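Local atomic coordinates of pyocin-S2 (Pseudomonas aeruginosa, PDB entry 5ODW), a protein that kills sensitive bacteria by breaking down their chromosomal DNA and blocking lipid synthesis, its N-terminal part probably serving to bind a receptor. Residues D22-I27 with A166-I171; P37-G42 with A147-Y152; N126-S131 with D157-E162. One frame throughout, in Å; residues are numbered along the deposited sequence.

Interaction 1. Residues D22-I27 with A166-I171; sequences DIIQYI and AYSADI
Ile24 and Ser168 mark the nearest approach of the backbones, CA to CA 5.6 Å, where the short strand 24-26 runs antiparallel to helix 166-171, with the axes at 170° and 8.2 Å apart. The motif is a two-stranded antiparallel sheet, strands 12-14 and 24-26, laid along the long helix 153-204 of a mainly helical domain. Ser168 suits its place because a small hydroxyl lets the strand come close and also gives its backbone a partner. Ile24 N donates to Ser168 OG over 3.0 Å, in a fairly straight bond of 160°. Gln25 pairs with Ile13 of strand 12-14, and Ile23 with His15 just beyond it, both from the edge opposite to the one Ile24 N uses, so Ile24 N turns to the helix instead. Ser168 OG lies anti to its carbonyl carbon, chi1 -74°, which brings it back over the preceding turn to bond Ala164 O; the buried hydroxyl is thus held by two bonds. Around it the isoleucines supply apolar packing, their branches reaching different neighbours. Ile24 reaches out with CD1 to meet Tyr167 CB at 3.7 Å, and the same methyl lies beside Ile171 CG1. Ile23 and Ile171 cross at about a right angle, their CG2 methyls 3.9 Å apart. Only the root of Tyr167 serves here: its ring leads away to stack with His65 of helix 47-70, and its hydroxyl bonds Asp62. Asp22 likewise contributes its aliphatic part, with CB 3.6 Å from Ser168 OG.

Interaction 2. Residues P37-G42 with A147-Y152; sequences PFVPPG and ASRKFY
The guanidinium of Arg149 meets residues 37-42 with its edge: Val39 O, Pro40 O and Gly42 O all lie near its plane, while Pro41 CA stands obliquely, 3.9 Å from Arg149 NE. The stronger grip is Arg149 NE to Pro40 O, 3.1 Å long and 153° at the hydrogen. The donor rises 45° out of the carbonyl plane, so this bond does not follow a lone pair. A second, weak bond links Arg149 NH2 to Val39 O at 3.4 Å. A bend at chi3 of -59° turns NE and the guanidinium toward these two carbonyls; CD, before the bend, lies 3.5 Å from Gly42 O. Arg149 itself is the first residue beyond helix 133-148, and its positive phi breaks the helical path. Val39 lies obliquely across the arginine, from CB up to NH2, with its CG1 3.5 Å from Ser148 O. Gly42 takes backbone angles at which a CB would press against Pro41 O. Another protein in the complex meets this end of the domain: one of its aromatic side chains bonds Pro41 O, and one of its acidic side chains forms a salt bridge with Lys150 NZ. Arg149 thus holds the proline-rich loop by two backbone carbonyls, one only weakly: its guanidinium offers several N-H groups to a chain short of amide donors, and its charge probably strengthens the bonds.

Interaction 3. Residues N126-S131 with D157-E162; sequences NLYTAS and DRHMSE
Tyr128 inserts its ring among Arg158, His159 and Glu162, three side chains from one stretch of helix 153-204. Its CG lies anti to the carbonyl carbon, chi1 -69°, which sends the ring toward the helix. The chain of Arg158 passes over one face: CG makes a CH-pi contact, 3.9 Å from the ring centroid, and NE comes to 3.5 Å from Tyr128 CE2. Arg158 starts out with CG anti to the backbone N, then bends at chi2, which carries the guanidinium back across the ring, tilted between flat and upright against it. There NH1 forms a salt bridge of 2.8 Å with Glu162 OE2, one helical turn on. Glu162 is folded too: chi1 sets CG 3.7 Å from Tyr128 CD1, and the bend at chi2, -66°, turns the carboxylate so that OE1 lies 3.4 Å from Tyr128 CB, while OE1 also pairs with Arg123. His159 receives the tyrosine's edge in a T-shaped pair, the planes at 84° and Tyr128 CE1 over the imidazole face. Gln144 of helix 133-148 bonds both Tyr128 OH and His159 NE2, which should steady the two rings against each other. The turn that presents Tyr128 is an Asx motif, in which Asn126 OD1 accepts from Thr129 N at 2.8 Å. Tyrosine suits the place by offering a broad apolar ring with a polar end. Arg158 NH2 bonds the backbone of the partner protein, so the ring beneath the arginine and the glutamate that probably offsets part of its charge may act as second-shell supports of that interface.

In the fold
Helix 153-204 carries the second segment of interactions 1 and 3, and interaction 2 involves the turn just ahead of it, beyond helix 133-148. Interaction 1 is the core contact, about 4 Å from the centre of the chain, untouched by the partner protein and apolar around one buried backbone-to-hydroxyl bond. Interaction 3 lies about 14 Å out, partly buried, and mixes aromatic and CH-pi packing with a salt bridge along the helix itself. Interaction 2, about 34 Å out at one end of the domain, relies on arginine-to-carbonyl bonds. Interactions 1 and 3 touch through Tyr26 OH and Asp157 OD1, a probable hydrogen bond. Both 2 and 3 border the other protein, consistent with a receptor-binding surface.

Interaction 1. Residues D22-I27 with A166-I171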
ATOM      1  N   ASP C  22     -40.043  -9.782  22.739  1.00 77.57           N
ATOM      2  CA  ASP C  22     -39.607 -11.190  22.751  1.00 75.12           C
ATOM      3  C   ASP C  22     -39.183 -11.660  24.148  1.00 73.85           C
ATOM      4  O   ASP C  22     -38.576 -10.869  24.872  1.00 72.37           O
ATOM      5  CB  ASP C  22     -38.467 -11.418  21.741  1.00 76.28           C
ATOM      6  CG  ASP C  22     -38.878 -11.481  20.274  1.00 83.39           C
ATOM      7  OD1 ASP C  22     -40.105 -11.407  19.986  1.00 83.57           O
ATOM      8  OD2 ASP C  22     -37.982 -11.626  19.414  1.00 87.01           O
ATOM      9  N   ILE C  23     -39.516 -12.935  24.528  1.00 67.78           N
ATOM     10  CA  ILE C  23     -39.206 -13.536  25.845  1.00 66.33           C
ATOM     11  C   ILE C  23     -37.714 -13.329  26.229  1.00 68.12           C
ATOM     12  O   ILE C  23     -37.430 -12.954  27.367  1.00 67.54           O
ATOM     13  CB  ILE C  23     -39.687 -15.014  25.977  1.00 69.18           C
ATOM     14  CG1 ILE C  23     -39.808 -15.435  27.460  1.00 69.45           C
ATOM     15  CG2 ILE C  23     -38.849 -16.001  25.157  1.00 69.09           C
ATOM     16  CD1 ILE C  23     -40.916 -16.424  27.760  1.00 74.42           C
ATOM     17  N   ILE C  24     -36.793 -13.504  25.256  1.00 62.86           N
ATOM     18  CA  ILE C  24     -35.364 -13.262  25.409  1.00 61.26           C
ATOM     19  C   ILE C  24     -35.042 -12.052  24.514  1.00 65.52           C
ATOM     20  O   ILE C  24     -35.154 -12.146  23.288  1.00 65.79           O
ATOM     21  CB  ILE C  24     -34.532 -14.524  25.067  1.00 63.63           C
ATOM     22  CG1 ILE C  24     -34.968 -15.728  25.930  1.00 63.54           C
ATOM     23  CG2 ILE C  24     -33.031 -14.235  25.236  1.00 64.01           C
ATOM     24  CD1 ILE C  24     -34.834 -17.056  25.283  1.00 65.55           C
ATOM     25  N   GLN C  25     -34.693 -10.909  25.138  1.00 61.48           N
ATOM     26  CA  GLN C  25     -34.412  -9.647  24.445  1.00 60.84           C
ATOM     27  C   GLN C  25     -32.940  -9.193  24.518  1.00 65.25           C
ATOM     28  O   GLN C  25     -32.352  -9.221  25.599  1.00 65.75           O
ATOM     29  CB  GLN C  25     -35.350  -8.532  24.981  1.00 61.87           C
ATOM     30  CG  GLN C  25     -35.251  -7.199  24.232  1.00 70.40           C
ATOM     31  CD  GLN C  25     -36.279  -6.184  24.652  1.00 92.88           C
ATOM     32  OE1 GLN C  25     -37.170  -6.469  25.461  1.00 91.56           O
ATOM     33  NE2 GLN C  25     -36.122  -4.953  24.175  1.00 81.51           N
ATOM     34  N   TYR C  26     -32.371  -8.737  23.365  1.00 60.81           N
ATOM     35  CA  TYR C  26     -31.035  -8.143  23.278  1.00 60.00           C
ATOM     36  C   TYR C  26     -31.196  -6.639  23.054  1.00 66.24           C
ATOM     37  O   TYR C  26     -31.794  -6.234  22.052  1.00 65.93           O
ATOM     38  CB  TYR C  26     -30.143  -8.769  22.173  1.00 59.89           C
ATOM     39  CG  TYR C  26     -28.741  -8.187  22.174  1.00 60.16           C
ATOM     40  CD1 TYR C  26     -27.805  -8.573  23.130  1.00 61.77           C
ATOM     41  CD2 TYR C  26     -28.382  -7.181  21.281  1.00 60.52           C
ATOM     42  CE1 TYR C  26     -26.538  -7.994  23.183  1.00 61.55           C
ATOM     43  CE2 TYR C  26     -27.118  -6.589  21.329  1.00 61.15           C
ATOM     44  CZ  TYR C  26     -26.196  -7.002  22.279  1.00 66.03           C
ATOM     45  OH  TYR C  26     -24.942  -6.437  22.336  1.00 62.42           O
ATOM     46  N   ILE C  27     -30.645  -5.836  23.960  1.00 64.50           N
ATOM     47  CA  ILE C  27     -30.704  -4.384  23.842  1.00 64.84           C
ATOM     48  C   ILE C  27     -29.305  -3.863  23.540  1.00 71.46           C
ATOM     49  O   ILE C  27     -28.361  -4.150  24.273  1.00 71.49           O
ATOM     50  CB  ILE C  27     -31.206  -3.722  25.138  1.00 67.82           C
ATOM     51  CG1 ILE C  27     -32.428  -4.459  25.683  1.00 68.13           C
ATOM     52  CG2 ILE C  27     -31.520  -2.253  24.898  1.00 68.54           C
ATOM     53  CD1 ILE C  27     -32.100  -5.798  26.305  1.00 74.76           C
ATOM     54  N   ALA C 166     -34.194 -16.247  17.779  1.00 37.62           N
ATOM     55  CA  ALA C 166     -34.047 -17.695  17.554  1.00 37.93           C
ATOM     56  C   ALA C 166     -34.419 -18.519  18.808  1.00 42.23           C
ATOM     57  O   ALA C 166     -35.177 -19.493  18.734  1.00 41.59           O
ATOM     58  CB  ALA C 166     -32.615 -17.999  17.134  1.00 38.22           C
ATOM     59  N   TYR C 167     -33.867 -18.108  19.954  1.00 39.93           N
ATOM     60  CA  TYR C 167     -34.113 -18.720  21.244  1.00 40.81           C
ATOM     61  C   TYR C 167     -35.522 -18.397  21.737  1.00 48.13           C
ATOM     62  O   TYR C 167     -36.094 -19.216  22.453  1.00 50.26           O
ATOM     63  CB  TYR C 167     -33.034 -18.307  22.274  1.00 41.23           C
ATOM     64  CG  TYR C 167     -31.652 -18.883  22.021  1.00 42.13           C
ATOM     65  CD1 TYR C 167     -31.493 -20.150  21.464  1.00 45.18           C
ATOM     66  CD2 TYR C 167     -30.507 -18.184  22.385  1.00 41.75           C
ATOM     67  CE1 TYR C 167     -30.228 -20.682  21.224  1.00 46.27           C
ATOM     68  CE2 TYR C 167     -29.234 -18.710  22.155  1.00 42.65           C
ATOM     69  CZ  TYR C 167     -29.103 -19.959  21.574  1.00 49.17           C
ATOM     70  OH  TYR C 167     -27.870 -20.493  21.335  1.00 48.88           O
ATOM     71  N   SER C 168     -36.091 -17.221  21.360  1.00 44.15           N
ATOM     72  CA  SER C 168     -37.464 -16.855  21.737  1.00 43.22           C
ATOM     73  C   SER C 168     -38.440 -17.720  20.949  1.00 49.47           C
ATOM     74  O   SER C 168     -39.417 -18.189  21.520  1.00 51.45           O
ATOM     75  CB  SER C 168     -37.742 -15.375  21.499  1.00 43.20           C
ATOM     76  OG  SER C 168     -37.085 -14.607  22.492  1.00 45.00           O
ATOM     77  N   ALA C 169     -38.131 -18.003  19.674  1.00 45.19           N
ATOM     78  CA  ALA C 169     -38.941 -18.865  18.817  1.00 46.04           C
ATOM     79  C   ALA C 169     -38.914 -20.308  19.295  1.00 49.34           C
ATOM     80  O   ALA C 169     -39.911 -20.997  19.146  1.00 50.78           O
ATOM     81  CB  ALA C 169     -38.454 -18.787  17.378  1.00 47.76           C
ATOM     82  N   ASP C 170     -37.796 -20.770  19.865  1.00 44.88           N
ATOM     83  CA  ASP C 170     -37.706 -22.133  20.388  1.00 45.63           C
ATOM     84  C   ASP C 170     -38.655 -22.288  21.607  1.00 47.67           C
ATOM     85  O   ASP C 170     -39.469 -23.216  21.656  1.00 47.41           O
ATOM     86  CB  ASP C 170     -36.239 -22.493  20.740  1.00 47.75           C
ATOM     87  CG  ASP C 170     -36.015 -23.972  21.058  1.00 64.09           C
ATOM     88  OD1 ASP C 170     -36.349 -24.829  20.199  1.00 65.11           O
ATOM     89  OD2 ASP C 170     -35.489 -24.273  22.156  1.00 73.60           O
ATOM     90  N   ILE C 171     -38.564 -21.333  22.547  1.00 42.97           N
ATOM     91  CA  ILE C 171     -39.362 -21.229  23.765  1.00 42.96           C
ATOM     92  C   ILE C 171     -40.872 -21.117  23.424  1.00 48.37           C
ATOM     93  O   ILE C 171     -41.648 -21.964  23.868  1.00 48.70           O
ATOM     94  CB  ILE C 171     -38.827 -20.062  24.666  1.00 44.89           C
ATOM     95  CG1 ILE C 171     -37.351 -20.282  25.133  1.00 44.58           C
ATOM     96  CG2 ILE C 171     -39.752 -19.767  25.846  1.00 45.31           C
ATOM     97  CD1 ILE C 171     -36.998 -21.628  25.857  1.00 50.62           C
TER

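Interaction 2. Residues P37-G42 with A147-Y152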
ATOM      1  N   PRO C  37     -17.586   5.028   4.465  1.00 69.30           N
ATOM      2  CA  PRO C  37     -17.201   5.138   3.057  1.00 68.33           C
ATOM      3  C   PRO C  37     -15.952   4.354   2.678  1.00 64.43           C
ATOM      4  O   PRO C  37     -15.943   3.677   1.655  1.00 64.52           O
ATOM      5  CB  PRO C  37     -16.947   6.638   2.888  1.00 71.90           C
ATOM      6  CG  PRO C  37     -16.584   7.118   4.250  1.00 76.15           C
ATOM      7  CD  PRO C  37     -17.391   6.288   5.201  1.00 71.51           C
ATOM      8  N   PHE C  38     -14.924   4.426   3.511  1.00 53.95           N
ATOM      9  CA  PHE C  38     -13.668   3.756   3.227  1.00 49.89           C
ATOM     10  C   PHE C  38     -13.157   2.962   4.416  1.00 49.27           C
ATOM     11  O   PHE C  38     -13.219   3.427   5.547  1.00 47.83           O
ATOM     12  CB  PHE C  38     -12.642   4.803   2.781  1.00 50.72           C
ATOM     13  CG  PHE C  38     -11.216   4.346   2.857  1.00 49.23           C
ATOM     14  CD1 PHE C  38     -10.483   4.525   4.012  1.00 49.86           C
ATOM     15  CD2 PHE C  38     -10.606   3.759   1.767  1.00 51.52           C
ATOM     16  CE1 PHE C  38      -9.169   4.117   4.085  1.00 51.22           C
ATOM     17  CE2 PHE C  38      -9.292   3.345   1.832  1.00 50.79           C
ATOM     18  CZ  PHE C  38      -8.573   3.524   2.994  1.00 48.81           C
ATOM     19  N   VAL C  39     -12.673   1.753   4.156  1.00 43.04           N
ATOM     20  CA  VAL C  39     -12.116   0.911   5.199  1.00 40.24           C
ATOM     21  C   VAL C  39     -10.658   0.657   4.862  1.00 42.14           C
ATOM     22  O   VAL C  39     -10.346   0.240   3.754  1.00 40.68           O
ATOM     23  CB  VAL C  39     -12.854  -0.425   5.298  1.00 43.38           C
ATOM     24  CG1 VAL C  39     -12.259  -1.268   6.410  1.00 41.95           C
ATOM     25  CG2 VAL C  39     -14.335  -0.190   5.531  1.00 44.05           C
ATOM     26  N   PRO C  40      -9.756   0.898   5.821  1.00 38.20           N
ATOM     27  CA  PRO C  40      -8.332   0.707   5.559  1.00 36.38           C
ATOM     28  C   PRO C  40      -7.946  -0.728   5.209  1.00 40.83           C
ATOM     29  O   PRO C  40      -8.331  -1.690   5.906  1.00 41.48           O
ATOM     30  CB  PRO C  40      -7.658   1.211   6.843  1.00 37.67           C
ATOM     31  CG  PRO C  40      -8.623   2.173   7.418  1.00 44.56           C
ATOM     32  CD  PRO C  40      -9.958   1.523   7.145  1.00 40.96           C
ATOM     33  N   PRO C  41      -7.170  -0.875   4.106  1.00 35.36           N
ATOM     34  CA  PRO C  41      -6.703  -2.211   3.724  1.00 33.60           C
ATOM     35  C   PRO C  41      -5.691  -2.681   4.790  1.00 33.46           C
ATOM     36  O   PRO C  41      -5.118  -1.852   5.527  1.00 30.86           O
ATOM     37  CB  PRO C  41      -6.009  -1.974   2.373  1.00 35.22           C
ATOM     38  CG  PRO C  41      -6.389  -0.582   1.946  1.00 40.78           C
ATOM     39  CD  PRO C  41      -6.660   0.169   3.190  1.00 36.40           C
ATOM     40  N   GLY C  42      -5.500  -3.981   4.863  1.00 29.23           N
ATOM     41  CA  GLY C  42      -4.585  -4.585   5.817  1.00 28.22           C
ATOM     42  C   GLY C  42      -5.234  -5.149   7.066  1.00 34.88           C
ATOM     43  O   GLY C  42      -6.444  -4.959   7.263  1.00 37.64           O
ATOM     44  N   ALA C 147     -13.604 -10.415   6.606  1.00 34.28           N
ATOM     45  CA  ALA C 147     -13.986  -9.850   5.304  1.00 34.74           C
ATOM     46  C   ALA C 147     -14.150  -8.337   5.328  1.00 40.85           C
ATOM     47  O   ALA C 147     -13.678  -7.684   4.408  1.00 43.29           O
ATOM     48  CB  ALA C 147     -15.273 -10.487   4.806  1.00 36.49           C
ATOM     49  N   SER C 148     -14.825  -7.775   6.351  1.00 35.82           N
ATOM     50  CA  SER C 148     -15.085  -6.336   6.435  1.00 34.85           C
ATOM     51  C   SER C 148     -13.931  -5.492   6.948  1.00 37.01           C
ATOM     52  O   SER C 148     -13.874  -4.316   6.625  1.00 36.35           O
ATOM     53  CB  SER C 148     -16.334  -6.054   7.265  1.00 38.41           C
ATOM     54  OG  SER C 148     -16.183  -6.420   8.626  1.00 45.99           O
ATOM     55  N   ARG C 149     -13.048  -6.064   7.783  1.00 34.32           N
ATOM     56  CA  ARG C 149     -11.904  -5.396   8.449  1.00 33.37           C
ATOM     57  C   ARG C 149     -12.351  -4.239   9.356  1.00 40.21           C
ATOM     58  O   ARG C 149     -11.500  -3.509   9.879  1.00 41.57           O
ATOM     59  CB  ARG C 149     -10.812  -4.900   7.481  1.00 28.71           C
ATOM     60  CG  ARG C 149     -10.349  -5.863   6.427  1.00 26.24           C
ATOM     61  CD  ARG C 149      -9.412  -5.195   5.446  1.00 25.90           C
ATOM     62  NE  ARG C 149     -10.001  -4.045   4.754  1.00 30.06           N
ATOM     63  CZ  ARG C 149     -10.844  -4.120   3.730  1.00 52.63           C
ATOM     64  NH1 ARG C 149     -11.248  -5.300   3.275  1.00 43.33           N
ATOM     65  NH2 ARG C 149     -11.303  -3.013   3.160  1.00 46.82           N
ATOM     66  N   LYS C 150     -13.674  -4.070   9.539  1.00 37.18           N
ATOM     67  CA  LYS C 150     -14.235  -2.998  10.359  1.00 36.88           C
ATOM     68  C   LYS C 150     -14.619  -3.448  11.773  1.00 38.52           C
ATOM     69  O   LYS C 150     -14.450  -4.616  12.138  1.00 37.18           O
ATOM     70  CB  LYS C 150     -15.396  -2.277   9.648  1.00 40.88           C
ATOM     71  CG  LYS C 150     -16.595  -3.121   9.246  1.00 48.07           C
ATOM     72  CD  LYS C 150     -17.441  -2.347   8.237  1.00 55.86           C
ATOM     73  CE  LYS C 150     -18.802  -2.948   8.030  1.00 57.12           C
ATOM     74  NZ  LYS C 150     -19.665  -2.050   7.239  1.00 60.71           N
ATOM     75  N   PHE C 151     -15.068  -2.471  12.579  1.00 34.21           N
ATOM     76  CA  PHE C 151     -15.454  -2.616  13.969  1.00 33.03           C
ATOM     77  C   PHE C 151     -16.569  -3.632  14.176  1.00 36.10           C
ATOM     78  O   PHE C 151     -17.566  -3.609  13.457  1.00 36.94           O
ATOM     79  CB  PHE C 151     -15.799  -1.251  14.571  1.00 35.21           C
ATOM     80  CG  PHE C 151     -16.038  -1.307  16.057  1.00 36.69           C
ATOM     81  CD1 PHE C 151     -15.000  -1.601  16.932  1.00 38.69           C
ATOM     82  CD2 PHE C 151     -17.306  -1.096  16.581  1.00 38.37           C
ATOM     83  CE1 PHE C 151     -15.233  -1.669  18.306  1.00 40.05           C
ATOM     84  CE2 PHE C 151     -17.531  -1.164  17.954  1.00 41.15           C
ATOM     85  CZ  PHE C 151     -16.501  -1.464  18.806  1.00 38.93           C
ATOM     86  N   TYR C 152     -16.384  -4.511  15.181  1.00 32.04           N
ATOM     87  CA  TYR C 152     -17.255  -5.623  15.544  1.00 32.36           C
ATOM     88  C   TYR C 152     -18.655  -5.227  15.978  1.00 40.66           C
ATOM     89  O   TYR C 152     -19.593  -5.946  15.657  1.00 43.22           O
ATOM     90  CB  TYR C 152     -16.602  -6.538  16.593  1.00 33.04           C
ATOM     91  CG  TYR C 152     -16.218  -5.880  17.902  1.00 35.18           C
ATOM     92  CD1 TYR C 152     -17.117  -5.825  18.967  1.00 37.65           C
ATOM     93  CD2 TYR C 152     -14.926  -5.402  18.113  1.00 35.53           C
ATOM     94  CE1 TYR C 152     -16.766  -5.236  20.183  1.00 37.79           C
ATOM     95  CE2 TYR C 152     -14.553  -4.842  19.338  1.00 37.08           C
ATOM     96  CZ  TYR C 152     -15.483  -4.743  20.361  1.00 44.13           C
ATOM     97  OH  TYR C 152     -15.124  -4.184  21.560  1.00 46.40           O
TER

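Interaction 3. Residues N126-S131 with D157-E162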
ATOM      1  N   ASN C 126     -33.119 -15.228   5.106  1.00 48.01           N
ATOM      2  CA  ASN C 126     -31.742 -14.774   5.012  1.00 45.99           C
ATOM      3  C   ASN C 126     -30.889 -15.645   5.935  1.00 47.70           C
ATOM      4  O   ASN C 126     -31.406 -16.514   6.634  1.00 45.75           O
ATOM      5  CB  ASN C 126     -31.603 -13.280   5.312  1.00 43.39           C
ATOM      6  CG  ASN C 126     -31.945 -12.937   6.736  1.00 64.25           C
ATOM      7  OD1 ASN C 126     -31.663 -13.703   7.648  1.00 58.64           O
ATOM      8  ND2 ASN C 126     -32.548 -11.776   6.937  1.00 57.45           N
ATOM      9  N   LEU C 127     -29.582 -15.427   5.945  1.00 44.05           N
ATOM     10  CA  LEU C 127     -28.698 -16.235   6.781  1.00 43.21           C
ATOM     11  C   LEU C 127     -29.029 -16.131   8.272  1.00 46.20           C
ATOM     12  O   LEU C 127     -28.936 -17.113   9.001  1.00 45.54           O
ATOM     13  CB  LEU C 127     -27.236 -15.877   6.522  1.00 42.37           C
ATOM     14  CG  LEU C 127     -26.728 -16.288   5.141  1.00 48.43           C
ATOM     15  CD1 LEU C 127     -25.230 -16.068   5.020  1.00 47.28           C
ATOM     16  CD2 LEU C 127     -27.073 -17.743   4.888  1.00 52.10           C
ATOM     17  N   TYR C 128     -29.389 -14.935   8.721  1.00 41.83           N
ATOM     18  CA  TYR C 128     -29.753 -14.695  10.109  1.00 41.22           C
ATOM     19  C   TYR C 128     -30.999 -15.456  10.579  1.00 47.61           C
ATOM     20  O   TYR C 128     -31.052 -15.920  11.713  1.00 47.23           O
ATOM     21  CB  TYR C 128     -29.975 -13.205  10.343  1.00 42.10           C
ATOM     22  CG  TYR C 128     -28.735 -12.350  10.267  1.00 42.71           C
ATOM     23  CD1 TYR C 128     -27.699 -12.511  11.173  1.00 42.47           C
ATOM     24  CD2 TYR C 128     -28.617 -11.357   9.309  1.00 43.98           C
ATOM     25  CE1 TYR C 128     -26.573 -11.717  11.114  1.00 40.98           C
ATOM     26  CE2 TYR C 128     -27.494 -10.561   9.244  1.00 43.65           C
ATOM     27  CZ  TYR C 128     -26.478 -10.745  10.149  1.00 45.59           C
ATOM     28  OH  TYR C 128     -25.363  -9.951  10.082  1.00 43.06           O
ATOM     29  N   THR C 129     -32.007 -15.560   9.721  1.00 45.65           N
ATOM     30  CA  THR C 129     -33.263 -16.223  10.080  1.00 46.18           C
ATOM     31  C   THR C 129     -33.280 -17.741   9.933  1.00 51.86           C
ATOM     32  O   THR C 129     -34.258 -18.385  10.294  1.00 53.06           O
ATOM     33  CB  THR C 129     -34.463 -15.658   9.296  1.00 54.84           C
ATOM     34  OG1 THR C 129     -34.457 -16.178   7.965  1.00 57.46           O
ATOM     35  CG2 THR C 129     -34.419 -14.146   9.251  1.00 52.26           C
ATOM     36  N   ALA C 130     -32.208 -18.317   9.411  1.00 48.51           N
ATOM     37  CA  ALA C 130     -32.148 -19.763   9.225  1.00 48.56           C
ATOM     38  C   ALA C 130     -32.210 -20.499  10.555  1.00 53.43           C
ATOM     39  O   ALA C 130     -31.708 -20.024  11.567  1.00 52.11           O
ATOM     40  CB  ALA C 130     -30.892 -20.154   8.464  1.00 48.80           C
ATOM     41  N   SER C 131     -32.832 -21.671  10.541  1.00 52.39           N
ATOM     42  CA  SER C 131     -32.979 -22.482  11.741  1.00 51.84           C
ATOM     43  C   SER C 131     -31.616 -22.885  12.284  1.00 56.77           C
ATOM     44  O   SER C 131     -31.406 -22.950  13.491  1.00 55.05           O
ATOM     45  CB  SER C 131     -33.818 -23.725  11.441  1.00 53.97           C
ATOM     46  OG  SER C 131     -33.253 -24.480  10.391  1.00 60.10           O
ATOM     47  N   ASP C 157     -24.019  -6.921  17.674  1.00 29.27           N
ATOM     48  CA  ASP C 157     -25.372  -6.529  18.049  1.00 29.69           C
ATOM     49  C   ASP C 157     -26.407  -7.257  17.206  1.00 33.91           C
ATOM     50  O   ASP C 157     -27.397  -7.749  17.751  1.00 33.99           O
ATOM     51  CB  ASP C 157     -25.548  -5.004  17.976  1.00 32.60           C
ATOM     52  CG  ASP C 157     -25.001  -4.234  19.181  1.00 45.30           C
ATOM     53  OD1 ASP C 157     -24.614  -4.888  20.182  1.00 43.93           O
ATOM     54  OD2 ASP C 157     -24.992  -2.965  19.134  1.00 52.79           O
ATOM     55  N   ARG C 158     -26.140  -7.392  15.890  1.00 30.02           N
ATOM     56  CA  ARG C 158     -27.023  -8.104  14.964  1.00 29.71           C
ATOM     57  C   ARG C 158     -27.100  -9.598  15.283  1.00 33.20           C
ATOM     58  O   ARG C 158     -28.202 -10.123  15.365  1.00 32.12           O
ATOM     59  CB  ARG C 158     -26.642  -7.839  13.492  1.00 27.19           C
ATOM     60  CG  ARG C 158     -27.678  -8.365  12.491  1.00 34.27           C
ATOM     61  CD  ARG C 158     -28.516  -7.283  11.820  1.00 38.19           C
ATOM     62  NE  ARG C 158     -29.106  -7.773  10.564  1.00 45.24           N
ATOM     63  CZ  ARG C 158     -30.384  -8.105  10.407  1.00 70.84           C
ATOM     64  NH1 ARG C 158     -31.242  -7.963  11.411  1.00 67.87           N
ATOM     65  NH2 ARG C 158     -30.818  -8.564   9.238  1.00 63.23           N
ATOM     66  N   HIS C 159     -25.942 -10.274  15.472  1.00 31.39           N
ATOM     67  CA  HIS C 159     -25.894 -11.711  15.784  1.00 31.93           C
ATOM     68  C   HIS C 159     -26.619 -12.039  17.087  1.00 35.68           C
ATOM     69  O   HIS C 159     -27.293 -13.063  17.154  1.00 35.19           O
ATOM     70  CB  HIS C 159     -24.453 -12.251  15.820  1.00 32.22           C
ATOM     71  CG  HIS C 159     -23.891 -12.625  14.482  1.00 35.84           C
ATOM     72  ND1 HIS C 159     -23.655 -13.946  14.142  1.00 37.88           N
ATOM     73  CD2 HIS C 159     -23.466 -11.838  13.469  1.00 37.12           C
ATOM     74  CE1 HIS C 159     -23.129 -13.919  12.927  1.00 36.70           C
ATOM     75  NE2 HIS C 159     -22.992 -12.677  12.485  1.00 36.68           N
ATOM     76  N   MET C 160     -26.500 -11.164  18.109  1.00 33.03           N
ATOM     77  CA  MET C 160     -27.138 -11.380  19.416  1.00 33.40           C
ATOM     78  C   MET C 160     -28.653 -11.120  19.351  1.00 37.36           C
ATOM     79  O   MET C 160     -29.417 -11.958  19.825  1.00 37.32           O
ATOM     80  CB  MET C 160     -26.429 -10.613  20.558  1.00 35.70           C
ATOM     81  CG  MET C 160     -24.926 -10.989  20.796  1.00 39.39           C
ATOM     82  SD  MET C 160     -24.385 -12.716  21.077  1.00 43.98           S
ATOM     83  CE  MET C 160     -24.073 -13.251  19.460  1.00 40.69           C
ATOM     84  N   SER C 161     -29.096 -10.015  18.706  1.00 34.11           N
ATOM     85  CA  SER C 161     -30.527  -9.714  18.487  1.00 34.76           C
ATOM     86  C   SER C 161     -31.221 -10.847  17.708  1.00 40.68           C
ATOM     87  O   SER C 161     -32.327 -11.240  18.065  1.00 41.86           O
ATOM     88  CB  SER C 161     -30.713  -8.384  17.756  1.00 37.93           C
ATOM     89  OG  SER C 161     -30.216  -7.292  18.517  1.00 48.39           O
ATOM     90  N   GLU C 162     -30.540 -11.394  16.682  1.00 38.38           N
ATOM     91  CA  GLU C 162     -30.993 -12.494  15.820  1.00 39.43           C
ATOM     92  C   GLU C 162     -31.027 -13.850  16.544  1.00 44.27           C
ATOM     93  O   GLU C 162     -31.795 -14.722  16.142  1.00 44.80           O
ATOM     94  CB  GLU C 162     -30.127 -12.582  14.542  1.00 41.05           C
ATOM     95  CG  GLU C 162     -30.370 -11.472  13.525  1.00 48.98           C
ATOM     96  CD  GLU C 162     -31.731 -11.449  12.851  1.00 62.50           C
ATOM     97  OE1 GLU C 162     -32.330 -12.534  12.658  1.00 63.69           O
ATOM     98  OE2 GLU C 162     -32.191 -10.337  12.503  1.00 49.50           O
TER